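Long-range contacts in putative redox protein (Lactobacillus casei, PDB 2QL8), which probably acts as a redox protein of the OsmC/Ohr family, whose characterised members include thiol-dependent peroxidases that reduce organic hydroperoxides: residues 53-58 and 121-126; 62-67 and 115-120. One frame throughout, in Å; residues are numbered along the deposited sequence. Where two conformers were deposited one is given.

Both contacts use helix 48-70, the long helix of the OsmC-like fold. Contact 1 lies on its first half, and its centre is about 3 Å from the centre of the chain. Contact 2 lies further along, its centre about 13 Å from the centre of the chain. The two contact centres are about 11 Å apart. Segment 115-120 is followed directly by segment 121-126, and Cys-121 caps helix 122-127. Along the chain, contact 2 is nested inside the loop closed by contact 1. Ser-124 OG probably bonds Glu-118 O and so joins segments 121-126 and 115-120. Both contacts touch the second subunit, and together they supply residues to one benzoic acid pocket at the dimer interface.

Contact 1 (53-58 and 121-126); sequences GLSLST and CPVSKL
Leu-56 and Val-123 form the middle of this buried contact. Their CA atoms are 5.8 Å apart. The apolar part rests on one methyl, Leu-56 CD1. It lies 3.7 Å from Val-123 CG1, and the Leu-56 CB flank also faces that same methyl. Leu-56 CG stands anti to the backbone N (chi1 -180°), and this brings the end of the side chain nearer to the short helix than its root. The same CD1 sits over the first turn of helix 122-127, 3.7 Å from Ser-124 N and 4.1 Å from Cys-121 SG. The other branch of Val-123 serves a second neighbour: CG2 lies 3.6 Å from Ser-55 OG. That hydroxyl has its polar partner across the dimer, Pro-48 O of the second subunit.

The polar part lies at the start of the short helix. Cys-121 holds the N-cap position, and its SG accepts from Ser-124 N at 3.4 Å. The N-H...S angle is 165°, a nearly straight bond. Leu-56 thus packs beside a sulfur already engaged by the helix start. Ser-124 OG bonds to Tyr-133 OH. Phe-94 of the second subunit packs on Val-123.

The two helix segments meet at 120°, with axes 9.2 Å apart. Cys-121 also touches Cys-59; one cysteine on the central helix and one at the start of the next short helix is the pairing known from OsmC/Ohr relatives.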
loop_
_atom_site.group_PDB
_atom_site.type_symbol
_atom_site.label_atom_id
_atom_site.label_comp_id
_atom_site.label_asym_id
_atom_site.label_seq_id
_atom_site.Cartn_x
_atom_site.Cartn_y
_atom_site.Cartn_z
ATOM N N GLY A 53 2.493 1.904 -4.620
ATOM C CA GLY A 53 3.667 1.552 -5.395
ATOM C C GLY A 53 4.961 1.560 -4.576
ATOM O O GLY A 53 5.820 0.677 -4.722
ATOM N N LEU A 54 5.124 2.563 -3.727
ATOM C CA LEU A 54 6.267 2.630 -2.820
ATOM C C LEU A 54 6.283 1.437 -1.858
ATOM O O LEU A 54 7.337 0.848 -1.597
ATOM C CB LEU A 54 6.303 3.962 -2.036
ATOM C CG LEU A 54 6.563 5.257 -2.845
ATOM C CD1 LEU A 54 6.200 6.526 -2.041
ATOM C CD2 LEU A 54 8.040 5.292 -3.346
ATOM N N SER A 55 5.115 1.089 -1.340
ATOM C CA SER A 55 5.006 -0.077 -0.458
ATOM C C SER A 55 5.422 -1.381 -1.166
ATOM O O SER A 55 6.283 -2.153 -0.662
ATOM C CB SER A 55 3.578 -0.223 0.087
ATOM O OG SER A 55 3.445 -1.392 0.890
ATOM N N LEU A 56 4.797 -1.665 -2.301
ATOM C CA LEU A 56 5.048 -2.921 -3.027
ATOM C C LEU A 56 6.475 -3.006 -3.565
ATOM O O LEU A 56 7.121 -4.038 -3.456
ATOM C CB LEU A 56 4.030 -3.117 -4.138
ATOM C CG LEU A 56 4.168 -4.396 -4.979
ATOM C CD1 LEU A 56 4.079 -5.674 -4.114
ATOM C CD2 LEU A 56 3.155 -4.404 -6.109
ATOM N N SER A 57 6.949 -1.936 -4.189
ATOM C CA SER A 57 8.328 -1.942 -4.703
ATOM C C SER A 57 9.322 -2.239 -3.582
ATOM O O SER A 57 10.271 -3.021 -3.763
ATOM C CB SER A 57 8.646 -0.621 -5.452
ATOM O OG SER A 57 8.639 0.521 -4.590
ATOM N N THR A 58 9.122 -1.607 -2.415
ATOM C CA THR A 58 10.020 -1.811 -1.275
ATOM C C THR A 58 9.932 -3.229 -0.748
ATOM O O THR A 58 10.970 -3.842 -0.423
ATOM C CB THR A 58 9.752 -0.751 -0.177
ATOM O OG1 THR A 58 9.967 0.552 -0.739
ATOM C CG2 THR A 58 10.636 -0.942 1.044
ATOM N N CYS A 121 6.592 -12.294 -0.956
ATOM C CA CYS A 121 6.427 -10.893 -0.594
ATOM C C CYS A 121 5.046 -10.651 0.037
ATOM O O CYS A 121 4.024 -10.958 -0.588
ATOM C CB CYS A 121 6.592 -10.042 -1.851
ATOM S SG CYS A 121 6.022 -8.318 -1.727
ATOM N N PRO A 122 5.011 -10.166 1.303
ATOM C CA PRO A 122 3.679 -9.919 1.904
ATOM C C PRO A 122 2.699 -9.062 1.106
ATOM O O PRO A 122 1.511 -9.373 1.083
ATOM C CB PRO A 122 4.034 -9.315 3.259
ATOM C CG PRO A 122 5.357 -9.995 3.604
ATOM C CD PRO A 122 6.109 -10.056 2.308
ATOM N N VAL A 123 3.182 -8.000 0.492
ATOM C CA VAL A 123 2.252 -7.105 -0.218
ATOM C C VAL A 123 1.750 -7.821 -1.484
ATOM O O VAL A 123 0.581 -7.744 -1.831
ATOM C CB VAL A 123 2.845 -5.704 -0.498
ATOM C CG1 VAL A 123 1.805 -4.823 -1.258
ATOM C CG2 VAL A 123 3.306 -5.011 0.820
ATOM N N SER A 124 2.656 -8.535 -2.154
ATOM C CA SER A 124 2.289 -9.317 -3.301
ATOM C C SER A 124 1.189 -10.340 -2.934
ATOM O O SER A 124 0.202 -10.506 -3.653
ATOM C CB SER A 124 3.574 -9.938 -3.864
ATOM O OG SER A 124 3.379 -10.677 -5.047
ATOM N N LYS A 125 1.355 -10.997 -1.779
ATOM C CA LYS A 125 0.359 -11.951 -1.335
ATOM C C LYS A 125 -1.006 -11.274 -1.082
ATOM O O LYS A 125 -2.052 -11.847 -1.388
ATOM C CB LYS A 125 0.825 -12.664 -0.068
ATOM C CG LYS A 125 1.965 -13.602 -0.251
ATOM C CD LYS A 125 2.229 -14.217 1.195
ATOM C CE LYS A 125 3.473 -14.805 1.355
ATOM N NZ LYS A 125 3.526 -15.470 2.657
ATOM N N LEU A 126 -1.011 -10.048 -0.524
ATOM C CA LEU A 126 -2.282 -9.343 -0.285
ATOM C C LEU A 126 -3.003 -9.049 -1.598
ATOM O O LEU A 126 -4.213 -9.008 -1.600
ATOM C CB LEU A 126 -2.040 -8.015 0.424
ATOM C CG LEU A 126 -1.595 -8.114 1.893
ATOM C CD1 LEU A 126 -1.293 -6.683 2.437
ATOM C CD2 LEU A 126 -2.563 -8.874 2.800
#

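Contact 2 (62-67 and 115-120); sequences ATLEAV and NEIENR. With BEZ (benzoic acid), chain C.
Arg-120 and Thr-63 touch across this contact, and both reach benzoic acid. The carboxylate lies at the edge of the guanidinium in a two-pronged grip. Arg-120 NE donates to O2 and NH2 donates to O1, each at 2.9 Å and each with an N-H...O angle of 165°. The bend at chi3 (62°) turns the guanidinium to the acid. Thr-63 OG1 comes within 3.0 Å of ring atom C5, while its hydrogen bond goes to Cys-59 O. Ala-66 CB lies 3.7 Å from C2. Ala-90 N of the second subunit also bonds the ligand, so the pocket spans the dimer interface.

Val-67 CG2 covers one face of the Arg-120 guanidinium, offset toward its rim, 3.8 Å from NH1. NH1 also has a salt bridge to Glu-70, which together with the acid probably helps to fix the rotation of the group. In the conformer given, Glu-116 OE1 makes a long salt bridge to NH1 (3.7 Å), its carboxylate meets Val-67 CG1, and OE2 bonds to His-71 NE2.

Segments 62-67 and 115-120, on helices 48-70 and 107-120 of the OsmC-like fold, cross at 124°. Beside the ligand the packing between the helices is apolar. Thr-63 CG2 touches both Ile-117 CB and Arg-120 CB. Ile-117 CG2 presses on the backbone at Leu-64 CA, 3.4 Å away. Further out, Leu-64 and Ile-117 both rest on Val-100 of strand 91-102, and Phe-113 packs against Leu-64 and Val-67.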
loop_
_atom_site.group_PDB
_atom_site.type_symbol
_atom_site.label_atom_id
_atom_site.label_comp_id
_atom_site.label_asym_id
_atom_site.label_seq_id
_atom_site.Cartn_x
_atom_site.Cartn_y
_atom_site.Cartn_z
ATOM N N ALA A 62 12.936 -5.952 -0.848
ATOM C CA ALA A 62 13.403 -6.595 0.404
ATOM C C ALA A 62 13.357 -8.102 0.278
ATOM O O ALA A 62 14.263 -8.830 0.726
ATOM C CB ALA A 62 12.581 -6.142 1.617
ATOM N N THR A 63 12.278 -8.599 -0.317
ATOM C CA THR A 63 12.123 -10.044 -0.486
ATOM C C THR A 63 13.215 -10.580 -1.437
ATOM O O THR A 63 13.831 -11.611 -1.175
ATOM C CB THR A 63 10.709 -10.445 -1.003
ATOM O OG1 THR A 63 9.707 -9.799 -0.232
ATOM C CG2 THR A 63 10.480 -11.973 -1.005
ATOM N N LEU A 64 13.454 -9.824 -2.500
ATOM C CA LEU A 64 14.456 -10.177 -3.508
ATOM C C LEU A 64 15.852 -10.206 -2.872
ATOM O O LEU A 64 16.625 -11.119 -3.111
ATOM C CB LEU A 64 14.413 -9.183 -4.668
ATOM C CG LEU A 64 15.354 -9.428 -5.860
ATOM C CD1 LEU A 64 15.215 -10.840 -6.402
ATOM C CD2 LEU A 64 15.072 -8.313 -6.930
ATOM N N GLU A 65 16.146 -9.235 -2.016
ATOM C CA GLU A 65 17.432 -9.187 -1.314
ATOM C C GLU A 65 17.612 -10.438 -0.445
ATOM O O GLU A 65 18.691 -11.055 -0.410
ATOM C CB GLU A 65 17.565 -7.893 -0.504
ATOM C CG GLU A 65 18.913 -7.771 0.155
ATOM C CD GLU A 65 19.201 -6.399 0.762
ATOM O OE1 GLU A 65 18.295 -5.581 0.860
ATOM O OE2 GLU A 65 20.382 -6.168 1.150
ATOM N N ALA A 66 16.547 -10.864 0.225
ATOM C CA ALA A 66 16.581 -12.092 1.050
ATOM C C ALA A 66 16.848 -13.337 0.194
ATOM O O ALA A 66 17.687 -14.178 0.536
ATOM C CB ALA A 66 15.269 -12.266 1.887
ATOM N N VAL A 67 16.179 -13.425 -0.956
ATOM C CA VAL A 67 16.377 -14.520 -1.909
ATOM C C VAL A 67 17.807 -14.554 -2.451
ATOM O O VAL A 67 18.452 -15.605 -2.461
ATOM C CB VAL A 67 15.305 -14.524 -3.031
ATOM C CG1 VAL A 67 15.678 -15.496 -4.181
ATOM C CG2 VAL A 67 13.912 -14.824 -2.437
ATOM N N ASN A 115 9.614 -15.355 -9.555
ATOM C CA ASN A 115 8.617 -16.301 -9.097
ATOM C C ASN A 115 8.710 -16.500 -7.577
ATOM O O ASN A 115 7.655 -16.589 -6.897
ATOM C CB ASN A 115 8.706 -17.653 -9.825
ATOM C CG ASN A 115 8.402 -17.557 -11.302
ATOM O OD1 ASN A 115 7.736 -16.631 -11.766
ATOM N ND2 ASN A 115 8.873 -18.556 -12.068
ATOM N N GLU A 116 9.939 -16.622 -7.059
ATOM C CA GLU A 116 10.177 -16.826 -5.628
ATOM C C GLU A 116 9.594 -15.654 -4.836
ATOM O O GLU A 116 8.906 -15.842 -3.839
ATOM C CB GLU A 116 11.682 -16.934 -5.276
ATOM C CG GLU A 116 12.337 -18.334 -5.460
ATOM C CD GLU A 116 13.657 -18.445 -4.715
ATOM O OE1 GLU A 116 13.680 -18.433 -3.447
ATOM O OE2 GLU A 116 14.681 -18.491 -5.417
ATOM N N ILE A 117 9.933 -14.420 -5.270
ATOM C CA ILE A 117 9.523 -13.227 -4.508
ATOM C C ILE A 117 8.008 -12.994 -4.628
ATOM O O ILE A 117 7.354 -12.539 -3.694
ATOM C CB ILE A 117 10.369 -11.958 -4.770
ATOM C CG1 ILE A 117 10.051 -11.294 -6.125
ATOM C CG2 ILE A 117 11.900 -12.227 -4.576
ATOM C CD1 ILE A 117 10.862 -10.014 -6.393
ATOM N N GLU A 118 7.442 -13.321 -5.779
ATOM C CA GLU A 118 5.995 -13.179 -5.971
ATOM C C GLU A 118 5.225 -13.974 -4.908
ATOM O O GLU A 118 4.214 -13.477 -4.366
ATOM C CB GLU A 118 5.576 -13.689 -7.360
ATOM C CG GLU A 118 4.098 -13.544 -7.654
ATOM C CD GLU A 118 3.691 -14.144 -9.006
ATOM O OE1 GLU A 118 4.520 -14.766 -9.718
ATOM O OE2 GLU A 118 2.492 -13.988 -9.322
ATOM N N ASN A 119 5.744 -15.179 -4.584
ATOM C CA ASN A 119 5.135 -16.070 -3.619
ATOM C C ASN A 119 5.397 -15.695 -2.166
ATOM O O ASN A 119 4.678 -16.146 -1.292
ATOM C CB ASN A 119 5.644 -17.488 -3.824
ATOM C CG ASN A 119 5.120 -18.114 -5.092
ATOM O OD1 ASN A 119 4.022 -17.758 -5.567
ATOM N ND2 ASN A 119 5.893 -19.063 -5.652
ATOM N N ARG A 120 6.485 -14.970 -1.903
ATOM C CA ARG A 120 6.933 -14.668 -0.536
ATOM C C ARG A 120 6.617 -13.253 -0.046
ATOM O O ARG A 120 6.422 -13.034 1.137
ATOM C CB ARG A 120 8.431 -14.938 -0.388
ATOM C CG ARG A 120 8.763 -16.426 -0.383
ATOM C CD ARG A 120 10.244 -16.733 -0.524
ATOM N NE ARG A 120 11.042 -16.203 0.581
ATOM C CZ ARG A 120 12.305 -16.580 0.827
ATOM N NH1 ARG A 120 12.893 -17.495 0.062
ATOM N NH2 ARG A 120 12.990 -16.071 1.821
HETATM C C BEZ C . 11.085 -13.684 3.216
HETATM O O1 BEZ C . 11.920 -14.374 3.910
HETATM O O2 BEZ C . 10.249 -14.222 2.598
HETATM C C1 BEZ C . 11.044 -12.194 3.214
HETATM C C2 BEZ C . 12.170 -11.513 3.709
HETATM C C3 BEZ C . 12.154 -10.119 3.732
HETATM C C4 BEZ C . 11.023 -9.434 3.266
HETATM C C5 BEZ C . 9.908 -10.133 2.783
HETATM C C6 BEZ C . 9.889 -11.489 2.729
#